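Local coordinates for cellulase (Bacteroides salanitronis, PDB 6WQY), which probably hydrolyses beta-1,4-glucosidic bonds within cellulose and related plant polysaccharides, this chain being the glycoside hydrolase family 5 TIM-barrel part of a longer protein, at residues Q372-I375 and D376-R380; L325-L328 and E329-K333; G86-P89 and D90-I93; W199-V202 and F203-A206. All coordinates share one frame; numbering follows the deposited sequence. Where two conformers were deposited one is given.

In the fold
All four contacts of this TIM barrel are local: three lie within single helices and one within a loop. Interactions 1 and 2 lie on adjacent helices, 371-383 and 318-337, their centres about 9 Å apart, and they touch through Val-374 on Leu-328 and Met-378 on Cys-332. Interaction 4, on helix 191-209, lies on the far side of the chain's centre, as does interaction 3, a surface loop about 18 Å from it between centres. The three helical contacts are partly buried, with apolar residues facing inward. Interactions 1 and 4 each have a glutamine-to-aspartate side-chain bond, interaction 2 relies on tyrosine rings, and interaction 3 uses waters and one ring to organise an exposed turn.

Interaction 1: Q372-I375 and D376-R380; sequences QEVI and DVMKR
Gln-372 and Asp-376 form a polar pair four residues apart on helix 371-383, which follows the last strand of the barrel and lies in its outer layer of helices. NE2 of Gln-372 donates to OD1 of Asp-376 over 3.0 Å, in a bond bent to 140° at the hydrogen. The oxygen lies close to the amide plane, whereas the nitrogen comes to it from above the carboxylate plane, the two flat groups being turned 33° apart. Gln-372 holds CG opposite its backbone N (chi1 -178°), and a bend at chi2 folds the amide over the carboxylate of the next turn. NE2 also donates to a water 2.9 Å away, and this water accepts from NZ of Lys-379 at 3.1 Å. Glutamine suits the place because one amide nitrogen can serve both carboxylate and water. On the same flank the lysine's methylene chain passes Ile-375, whose CG2 is 4.1 Å from CE of Lys-379. The backbone adds the usual i to i+4 bonds, for example N of Lys-379 to O of Ile-375 at 2.9 Å. Apolar residues take the inner side, where CG1 of Val-374 meets CE of Met-378 at 4.2 Å. Val-374 and Met-378 press on Leu-328 and Cys-332 of helix 318-337, Ile-375 rests on Phe-360 and Met-367, and NZ of Lys-379 is tied to the backbone O of Ala-70, at the end of helix 61-70.

Interaction 2: L325-L328 and E329-K333; sequences LYYL and EYVCK
Tyr-327 and Val-331 make the tight half of this contact, one turn apart on helix 318-337, the helix of a beta-alpha-beta crossover between barrel strands 305-310 and 342-346. CG2 of Val-331 sits over one face of the Tyr-327 ring, 3.8 Å from its centroid and 17° off the normal, as a CH-pi contact shifted toward the rim at CZ. A branched residue suits this spot, since one methyl can press on the ring while the valine also packs on Met-310. The buried ring is further fixed by Trp-269, met edge-to-face, and by a hydrogen bond from its OH to the backbone O of Asp-254. The partly exposed flank is looser. There Tyr-326 and Tyr-330 lie side by side, pointing the same way, with centroids 5.9 Å apart and planes at 64°, an oblique pair touching where OH of Tyr-326 comes 3.7 Å from CD2 of Tyr-330. That hydroxyl is hydrogen-bonded to Glu-284 of helix 284-299. With an alanine at Tyr-326, Glu-284 would probably lose its phenolic mate and the Tyr-330 ring one of its neighbours. Back on the buried side, SG of Cys-332 comes within 3.4 Å of O of Leu-328, the same carbonyl that accepts its backbone N-H.

Interaction 3: G86-P89 and D90-I93; sequences GEAP and DYTI
The Tyr-91 ring has one face laid against Ala-88, whose CA stands 3.8 Å from the ring centroid and 15° off the normal, a CH-pi contact displaced toward the rim. CB of the alanine continues outward to the phenol end, 3.3 Å from OH of Tyr-91, while the carbonyl oxygens of Gly-86 and Pro-89 approach the ring obliquely near CD1 and CD2. The ring folds back against the turn because CG of Tyr-91 lies beside its own backbone N (chi1 -58°). A small alanine suits this position, as the backbone itself can come down on the ring. The peptide before Pro-89 is cis, and the backbone of Ala-88 and Pro-89 is consistent with a type VIa turn. O of Glu-87 gathers three donors: N of Tyr-91 at 3.0 Å, a water at 2.8 Å that accepts from N of Thr-92, and a second water that accepts from N of Asp-90 and donates to OD2 of Asp-90 at 2.7 Å. The loop is closed by N of Gly-86 bonding to O of Thr-92 over 2.8 Å, beside a straight CA-H...O contact from CA of Tyr-91 to O of Gly-86. A serine in place of Tyr-91 would probably leave Ala-88 without the surface it rests on and the turn freer to move. This exposed loop joins strand 74-77 to helix 95-110, and the tyrosine side chain anchors it on Ala-147, Gln-148 and Ala-151 of helix 139-159, where Gln-155 also binds the backbone of Tyr-91 and Ile-93.

Interaction 4: W199-V202 and F203-A206; sequences WNQV and FVDA
Gln-201 and Asp-205 supply the side-chain hydrogen bond of this contact, across one turn of helix 191-209. NE2 of Gln-201 reaches OD1 of Asp-205 over 3.0 Å, with an angle of 142° at the hydrogen. It meets the oxygen from 43° out of the carboxylate plane, and the oxygen in turn is tilted away from the amide plane. The bend at chi2 of Gln-201, 70°, turns the amide back toward the aspartate, while OE1 accepts from the backbone N of Gln-239. Backbone bonds form the second group: N of Asp-205 to O of Gln-201 at 2.9 Å and N of Val-204 to O of Asn-200 at 3.0 Å, among others. Packing is the third. O of Asn-200 lies at the edge of the Phe-203 ring, in its plane, 3.8 Å from CD2, and the buried ring meets Trp-153 edge-to-face and rests on Leu-219 and Val-221 of strand 219-222. Val-202 faces helix 139-159, where a short branched residue fits against Lys-146 and Ala-150. The chemistry thus follows the helix's two sides: aromatic and aliphatic groups join it to strand and helix, whereas the exposed carboxylate of Asp-205 gains an uncharged amide donor, a bond that would need no opposite charge.

Interaction 1: Q372-I375 and D376-R380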
loop_
_atom_site.group_PDB
_atom_site.type_symbol
_atom_site.label_atom_id
_atom_site.label_comp_id
_atom_site.label_asym_id
_atom_site.label_seq_id
_atom_site.Cartn_x
_atom_site.Cartn_y
_atom_site.Cartn_z
ATOM N N GLN A 372 6.144 20.112 6.155
ATOM C CA GLN A 372 5.625 20.187 7.517
ATOM C C GLN A 372 4.138 20.515 7.517
ATOM O O GLN A 372 3.353 19.933 8.280
ATOM C CB GLN A 372 6.389 21.232 8.327
ATOM C CG GLN A 372 5.932 21.320 9.778
ATOM C CD GLN A 372 6.306 20.084 10.565
ATOM O OE1 GLN A 372 7.492 19.844 10.825
ATOM N NE2 GLN A 372 5.322 19.281 10.932
ATOM N N GLU A 373 3.728 21.456 6.665
ATOM C CA GLU A 373 2.330 21.864 6.623
ATOM C C GLU A 373 1.451 20.744 6.083
ATOM O O GLU A 373 0.312 20.564 6.544
ATOM C CB GLU A 373 2.202 23.124 5.769
ATOM C CG GLU A 373 2.712 24.401 6.444
ATOM C CD GLU A 373 4.223 24.468 6.656
ATOM O OE1 GLU A 373 4.980 23.924 5.827
ATOM O OE2 GLU A 373 4.660 25.082 7.655
ATOM N N VAL A 374 1.959 19.996 5.106
ATOM C CA VAL A 374 1.225 18.863 4.561
ATOM C C VAL A 374 1.045 17.781 5.620
ATOM O O VAL A 374 -0.053 17.238 5.811
ATOM C CB VAL A 374 1.954 18.318 3.324
ATOM C CG1 VAL A 374 1.263 17.055 2.820
ATOM C CG2 VAL A 374 2.003 19.367 2.223
ATOM N N ILE A 375 2.131 17.431 6.308
ATOM C CA ILE A 375 2.080 16.430 7.363
ATOM C C ILE A 375 1.106 16.852 8.450
ATOM O O ILE A 375 0.312 16.042 8.939
ATOM C CB ILE A 375 3.503 16.186 7.902
ATOM C CG1 ILE A 375 4.374 15.555 6.811
ATOM C CG2 ILE A 375 3.461 15.327 9.141
ATOM C CD1 ILE A 375 5.864 15.645 7.060
ATOM N N ASP A 376 1.128 18.136 8.815
ATOM C CA ASP A 376 0.246 18.608 9.876
ATOM C C ASP A 376 -1.220 18.421 9.527
ATOM O O ASP A 376 -2.011 18.054 10.390
ATOM C CB ASP A 376 0.543 20.077 10.183
ATOM C CG ASP A 376 1.845 20.264 10.941
ATOM O OD1 ASP A 376 2.411 19.260 11.433
ATOM O OD2 ASP A 376 2.301 21.423 11.049
ATOM N N VAL A 377 -1.615 18.676 8.274
ATOM C CA VAL A 377 -3.035 18.525 7.946
ATOM C C VAL A 377 -3.447 17.055 7.898
ATOM O O VAL A 377 -4.579 16.715 8.240
ATOM C CB VAL A 377 -3.467 19.289 6.676
ATOM C CG1 VAL A 377 -3.139 20.772 6.790
ATOM C CG2 VAL A 377 -2.868 18.683 5.427
ATOM N N MET A 378 -2.538 16.172 7.472
ATOM C CA MET A 378 -2.856 14.745 7.466
ATOM C C MET A 378 -2.971 14.215 8.887
ATOM O O MET A 378 -3.892 13.456 9.203
ATOM C CB MET A 378 -1.810 13.961 6.655
ATOM C CG MET A 378 -1.807 14.336 5.183
ATOM S SD MET A 378 -0.982 13.173 4.089
ATOM C CE MET A 378 0.705 13.283 4.690
ATOM N N LYS A 379 -2.066 14.646 9.772
ATOM C CA LYS A 379 -2.138 14.223 11.165
ATOM C C LYS A 379 -3.423 14.705 11.822
ATOM O O LYS A 379 -4.013 14.001 12.647
ATOM C CB LYS A 379 -0.947 14.770 11.950
ATOM C CG LYS A 379 0.361 14.101 11.587
ATOM C CD LYS A 379 1.430 14.300 12.648
ATOM C CE LYS A 379 1.785 15.749 12.865
ATOM N NZ LYS A 379 2.845 15.861 13.912
ATOM N N ARG A 380 -3.879 15.905 11.464
ATOM C CA ARG A 380 -5.118 16.416 12.040
ATOM C C ARG A 380 -6.298 15.527 11.673
ATOM O O ARG A 380 -7.206 15.328 12.488
ATOM C CB ARG A 380 -5.340 17.850 11.567
ATOM C CG ARG A 380 -6.429 18.605 12.295
ATOM C CD ARG A 380 -6.195 20.096 12.119
ATOM N NE ARG A 380 -4.911 20.473 12.707
ATOM C CZ ARG A 380 -4.029 21.297 12.151
ATOM N NH1 ARG A 380 -4.269 21.854 10.970
ATOM N NH2 ARG A 380 -2.891 21.555 12.782
HETATM O O HOH W 1 5.464 16.832 12.475
#

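Interaction 2: L325-L328 and E329-K333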
loop_
_atom_site.group_PDB
_atom_site.type_symbol
_atom_site.label_atom_id
_atom_site.label_comp_id
_atom_site.label_asym_id
_atom_site.label_seq_id
_atom_site.Cartn_x
_atom_site.Cartn_y
_atom_site.Cartn_z
ATOM N N LEU A 325 -3.603 20.869 0.082
ATOM C CA LEU A 325 -3.667 20.596 1.513
ATOM C C LEU A 325 -5.091 20.293 1.938
ATOM O O LEU A 325 -5.324 19.410 2.765
ATOM C CB LEU A 325 -3.067 21.740 2.320
ATOM C CG LEU A 325 -1.547 21.697 2.403
ATOM C CD1 LEU A 325 -0.871 21.969 1.075
ATOM C CD2 LEU A 325 -1.039 22.666 3.463
ATOM N N TYR A 326 -6.066 21.025 1.384
ATOM C CA TYR A 326 -7.467 20.723 1.658
ATOM C C TYR A 326 -7.820 19.302 1.225
ATOM O O TYR A 326 -8.430 18.553 1.993
ATOM C CB TYR A 326 -8.377 21.767 0.994
ATOM C CG TYR A 326 -9.838 21.376 1.019
ATOM C CD1 TYR A 326 -10.486 21.100 2.215
ATOM C CD2 TYR A 326 -10.561 21.257 -0.154
ATOM C CE1 TYR A 326 -11.808 20.718 2.241
ATOM C CE2 TYR A 326 -11.885 20.869 -0.145
ATOM C CZ TYR A 326 -12.505 20.601 1.061
ATOM O OH TYR A 326 -13.830 20.219 1.101
ATOM N N TYR A 327 -7.443 18.921 0.006
ATOM C CA TYR A 327 -7.692 17.565 -0.469
ATOM C C TYR A 327 -7.117 16.530 0.493
ATOM O O TYR A 327 -7.804 15.579 0.893
ATOM C CB TYR A 327 -7.084 17.388 -1.875
ATOM C CG TYR A 327 -7.189 15.967 -2.386
ATOM C CD1 TYR A 327 -8.320 15.538 -3.071
ATOM C CD2 TYR A 327 -6.180 15.052 -2.157
ATOM C CE1 TYR A 327 -8.440 14.233 -3.516
ATOM C CE2 TYR A 327 -6.291 13.746 -2.603
ATOM C CZ TYR A 327 -7.413 13.344 -3.271
ATOM O OH TYR A 327 -7.492 12.026 -3.686
ATOM N N LEU A 328 -5.844 16.676 0.867
ATOM C CA LEU A 328 -5.209 15.682 1.725
ATOM C C LEU A 328 -5.848 15.643 3.097
ATOM O O LEU A 328 -6.047 14.561 3.664
ATOM C CB LEU A 328 -3.710 15.962 1.814
ATOM C CG LEU A 328 -2.923 15.706 0.528
ATOM C CD1 LEU A 328 -1.503 16.185 0.683
ATOM C CD2 LEU A 328 -2.928 14.224 0.166
ATOM N N GLU A 329 -6.182 16.809 3.649
ATOM C CA GLU A 329 -6.856 16.855 4.941
ATOM C C GLU A 329 -8.226 16.199 4.845
ATOM O O GLU A 329 -8.614 15.407 5.718
ATOM C CB GLU A 329 -6.962 18.306 5.431
ATOM C CG GLU A 329 -7.301 18.440 6.907
ATOM C CD GLU A 329 -7.239 19.868 7.438
ATOM O OE1 GLU A 329 -6.929 20.829 6.715
ATOM O OE2 GLU A 329 -7.578 20.042 8.640
ATOM N N TYR A 330 -8.964 16.491 3.771
ATOM C CA TYR A 330 -10.298 15.926 3.606
ATOM C C TYR A 330 -10.246 14.407 3.479
ATOM O O TYR A 330 -11.055 13.686 4.096
ATOM C CB TYR A 330 -10.980 16.531 2.376
ATOM C CG TYR A 330 -12.447 16.217 2.346
ATOM C CD1 TYR A 330 -12.925 15.062 1.758
ATOM C CD2 TYR A 330 -13.355 17.062 2.951
ATOM C CE1 TYR A 330 -14.270 14.766 1.764
ATOM C CE2 TYR A 330 -14.702 16.773 2.961
ATOM C CZ TYR A 330 -15.150 15.622 2.372
ATOM O OH TYR A 330 -16.489 15.312 2.378
ATOM N N VAL A 331 -9.312 13.896 2.682
ATOM C CA VAL A 331 -9.220 12.461 2.466
ATOM C C VAL A 331 -8.764 11.752 3.734
ATOM O O VAL A 331 -9.262 10.670 4.055
ATOM C CB VAL A 331 -8.301 12.158 1.265
ATOM C CG1 VAL A 331 -8.043 10.669 1.148
ATOM C CG2 VAL A 331 -8.921 12.682 -0.020
ATOM N N CYS A 332 -7.805 12.328 4.468
ATOM C CA CYS A 332 -7.354 11.671 5.696
ATOM C C CYS A 332 -8.450 11.648 6.757
ATOM O O CYS A 332 -8.615 10.642 7.461
ATOM C CB CYS A 332 -6.078 12.309 6.227
ATOM S SG CYS A 332 -4.602 11.897 5.268
ATOM N N LYS A 333 -9.206 12.739 6.887
ATOM C CA LYS A 333 -10.309 12.758 7.842
ATOM C C LYS A 333 -11.390 11.756 7.450
ATOM O O LYS A 333 -11.944 11.063 8.316
ATOM C CB LYS A 333 -10.861 14.177 7.947
ATOM C CG LYS A 333 -12.062 14.325 8.871
ATOM C CD LYS A 333 -11.763 13.833 10.279
ATOM C CE LYS A 333 -12.919 14.139 11.223
ATOM N NZ LYS A 333 -12.860 13.316 12.461
#

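Interaction 3: G86-P89 and D90-I93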
loop_
_atom_site.group_PDB
_atom_site.type_symbol
_atom_site.label_atom_id
_atom_site.label_comp_id
_atom_site.label_asym_id
_atom_site.label_seq_id
_atom_site.Cartn_x
_atom_site.Cartn_y
_atom_site.Cartn_z
ATOM N N GLY A 86 15.399 -16.919 -8.343
ATOM C CA GLY A 86 15.876 -17.992 -9.181
ATOM C C GLY A 86 14.746 -18.725 -9.888
ATOM O O GLY A 86 13.570 -18.371 -9.821
ATOM N N GLU A 87 15.137 -19.792 -10.573
ATOM C CA GLU A 87 14.222 -20.565 -11.394
ATOM C C GLU A 87 13.419 -21.553 -10.549
ATOM O O GLU A 87 13.741 -21.849 -9.390
ATOM C CB GLU A 87 14.997 -21.339 -12.468
ATOM C CG GLU A 87 15.744 -20.455 -13.454
ATOM C CD GLU A 87 14.812 -19.570 -14.258
ATOM O OE1 GLU A 87 13.657 -19.980 -14.499
ATOM O OE2 GLU A 87 15.236 -18.460 -14.644
ATOM N N ALA A 88 12.356 -22.077 -11.159
ATOM C CA ALA A 88 11.574 -23.131 -10.540
ATOM C C ALA A 88 12.449 -24.367 -10.328
ATOM O O ALA A 88 13.406 -24.596 -11.076
ATOM C CB ALA A 88 10.401 -23.501 -11.450
ATOM N N PRO A 89 12.134 -25.207 -9.331
ATOM C CA PRO A 89 10.985 -25.110 -8.430
ATOM C C PRO A 89 11.241 -24.305 -7.157
ATOM O O PRO A 89 10.309 -24.045 -6.401
ATOM C CB PRO A 89 10.727 -26.572 -8.054
ATOM C CG PRO A 89 12.098 -27.167 -8.048
ATOM C CD PRO A 89 12.830 -26.504 -9.190
ATOM N N ASP A 90 12.494 -23.937 -6.899
ATOM C CA ASP A 90 12.808 -23.326 -5.616
ATOM C C ASP A 90 12.537 -21.830 -5.588
ATOM O O ASP A 90 12.239 -21.292 -4.523
ATOM C CB ASP A 90 14.268 -23.597 -5.257
ATOM C CG ASP A 90 14.558 -25.078 -5.105
ATOM O OD1 ASP A 90 13.821 -25.754 -4.355
ATOM O OD2 ASP A 90 15.510 -25.565 -5.748
ATOM N N TYR A 91 12.636 -21.149 -6.724
ATOM C CA TYR A 91 12.448 -19.706 -6.782
ATOM C C TYR A 91 13.228 -19.016 -5.663
ATOM O O TYR A 91 12.702 -18.196 -4.917
ATOM C CB TYR A 91 10.965 -19.351 -6.727
ATOM C CG TYR A 91 10.142 -19.965 -7.835
ATOM C CD1 TYR A 91 10.172 -19.433 -9.107
ATOM C CD2 TYR A 91 9.322 -21.061 -7.599
ATOM C CE1 TYR A 91 9.398 -19.967 -10.131
ATOM C CE2 TYR A 91 8.536 -21.597 -8.608
ATOM C CZ TYR A 91 8.584 -21.046 -9.870
ATOM O OH TYR A 91 7.802 -21.583 -10.875
ATOM N N THR A 92 14.512 -19.344 -5.567
ATOM C CA THR A 92 15.320 -18.872 -4.450
ATOM C C THR A 92 15.558 -17.377 -4.566
ATOM O O THR A 92 15.982 -16.877 -5.620
ATOM C CB THR A 92 16.660 -19.611 -4.430
ATOM O OG1 THR A 92 16.395 -21.003 -4.276
ATOM C CG2 THR A 92 17.539 -19.108 -3.300
ATOM N N ILE A 93 15.309 -16.659 -3.479
ATOM C CA ILE A 93 15.538 -15.217 -3.452
ATOM C C ILE A 93 16.996 -14.935 -3.113
ATOM O O ILE A 93 17.548 -15.497 -2.158
ATOM C CB ILE A 93 14.611 -14.523 -2.438
ATOM C CG1 ILE A 93 13.146 -14.756 -2.791
ATOM C CG2 ILE A 93 14.916 -13.027 -2.380
ATOM C CD1 ILE A 93 12.165 -14.253 -1.764
HETATM O O HOH W 2 15.785 -21.017 -7.604
HETATM O O HOH W 3 15.145 -24.478 -8.144
#

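Interaction 4: W199-V202 and F203-A206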
loop_
_atom_site.group_PDB
_atom_site.type_symbol
_atom_site.label_atom_id
_atom_site.label_comp_id
_atom_site.label_asym_id
_atom_site.label_seq_id
_atom_site.Cartn_x
_atom_site.Cartn_y
_atom_site.Cartn_z
ATOM N N TRP A 199 -4.987 -16.576 -5.559
ATOM C CA TRP A 199 -3.618 -16.194 -5.241
ATOM C C TRP A 199 -3.501 -15.675 -3.819
ATOM O O TRP A 199 -2.537 -15.998 -3.105
ATOM C CB TRP A 199 -3.143 -15.114 -6.207
ATOM C CG TRP A 199 -2.907 -15.566 -7.618
ATOM C CD1 TRP A 199 -3.006 -16.821 -8.126
ATOM C CD2 TRP A 199 -2.520 -14.721 -8.700
ATOM N NE1 TRP A 199 -2.684 -16.803 -9.473
ATOM C CE2 TRP A 199 -2.395 -15.516 -9.844
ATOM C CE3 TRP A 199 -2.266 -13.353 -8.799
ATOM C CZ2 TRP A 199 -2.020 -14.985 -11.084
ATOM C CZ3 TRP A 199 -1.903 -12.829 -10.020
ATOM C CH2 TRP A 199 -1.774 -13.642 -11.138
ATOM N N ASN A 200 -4.467 -14.860 -3.383
ATOM C CA ASN A 200 -4.422 -14.375 -2.013
ATOM C C ASN A 200 -4.502 -15.532 -1.026
ATOM O O ASN A 200 -3.837 -15.509 0.022
ATOM C CB ASN A 200 -5.531 -13.359 -1.762
ATOM C CG ASN A 200 -5.211 -11.987 -2.333
ATOM O OD1 ASN A 200 -4.041 -11.623 -2.500
ATOM N ND2 ASN A 200 -6.255 -11.210 -2.605
ATOM N N GLN A 201 -5.313 -16.545 -1.338
ATOM C CA GLN A 201 -5.392 -17.717 -0.469
ATOM C C GLN A 201 -4.062 -18.464 -0.418
ATOM O O GLN A 201 -3.640 -18.930 0.650
ATOM C CB GLN A 201 -6.503 -18.656 -0.940
ATOM C CG GLN A 201 -6.755 -19.820 0.010
ATOM C CD GLN A 201 -7.390 -19.350 1.296
ATOM O OE1 GLN A 201 -8.553 -18.952 1.309
ATOM N NE2 GLN A 201 -6.629 -19.354 2.382
ATOM N N VAL A 202 -3.393 -18.604 -1.564
ATOM C CA VAL A 202 -2.077 -19.245 -1.604
ATOM C C VAL A 202 -1.087 -18.512 -0.711
ATOM O O VAL A 202 -0.312 -19.138 0.025
ATOM C CB VAL A 202 -1.582 -19.340 -3.061
ATOM C CG1 VAL A 202 -0.100 -19.684 -3.115
ATOM C CG2 VAL A 202 -2.405 -20.358 -3.846
ATOM N N PHE A 203 -1.081 -17.180 -0.788
ATOM C CA PHE A 203 -0.227 -16.357 0.068
ATOM C C PHE A 203 -0.525 -16.588 1.538
ATOM O O PHE A 203 0.393 -16.856 2.326
ATOM C CB PHE A 203 -0.433 -14.883 -0.317
ATOM C CG PHE A 203 -0.139 -13.886 0.772
ATOM C CD1 PHE A 203 1.163 -13.539 1.113
ATOM C CD2 PHE A 203 -1.176 -13.263 1.431
ATOM C CE1 PHE A 203 1.408 -12.591 2.099
ATOM C CE2 PHE A 203 -0.927 -12.319 2.416
ATOM C CZ PHE A 203 0.371 -11.977 2.732
ATOM N N VAL A 204 -1.796 -16.491 1.935
ATOM C CA VAL A 204 -2.126 -16.687 3.346
ATOM C C VAL A 204 -1.657 -18.061 3.806
ATOM O O VAL A 204 -0.991 -18.202 4.842
ATOM C CB VAL A 204 -3.633 -16.494 3.586
ATOM C CG1 VAL A 204 -4.008 -16.878 5.016
ATOM C CG2 VAL A 204 -4.064 -15.067 3.301
ATOM N N ASP A 205 -1.983 -19.099 3.034
ATOM C CA ASP A 205 -1.626 -20.453 3.438
ATOM C C ASP A 205 -0.118 -20.601 3.590
ATOM O O ASP A 205 0.363 -21.250 4.526
ATOM C CB ASP A 205 -2.150 -21.466 2.418
ATOM C CG ASP A 205 -3.671 -21.568 2.395
ATOM O OD1 ASP A 205 -4.341 -21.002 3.269
ATOM O OD2 ASP A 205 -4.195 -22.259 1.483
ATOM N N ALA A 206 0.646 -20.038 2.658
ATOM C CA ALA A 206 2.094 -20.185 2.703
ATOM C C ALA A 206 2.682 -19.486 3.920
ATOM O O ALA A 206 3.585 -20.018 4.570
ATOM C CB ALA A 206 2.724 -19.654 1.414
#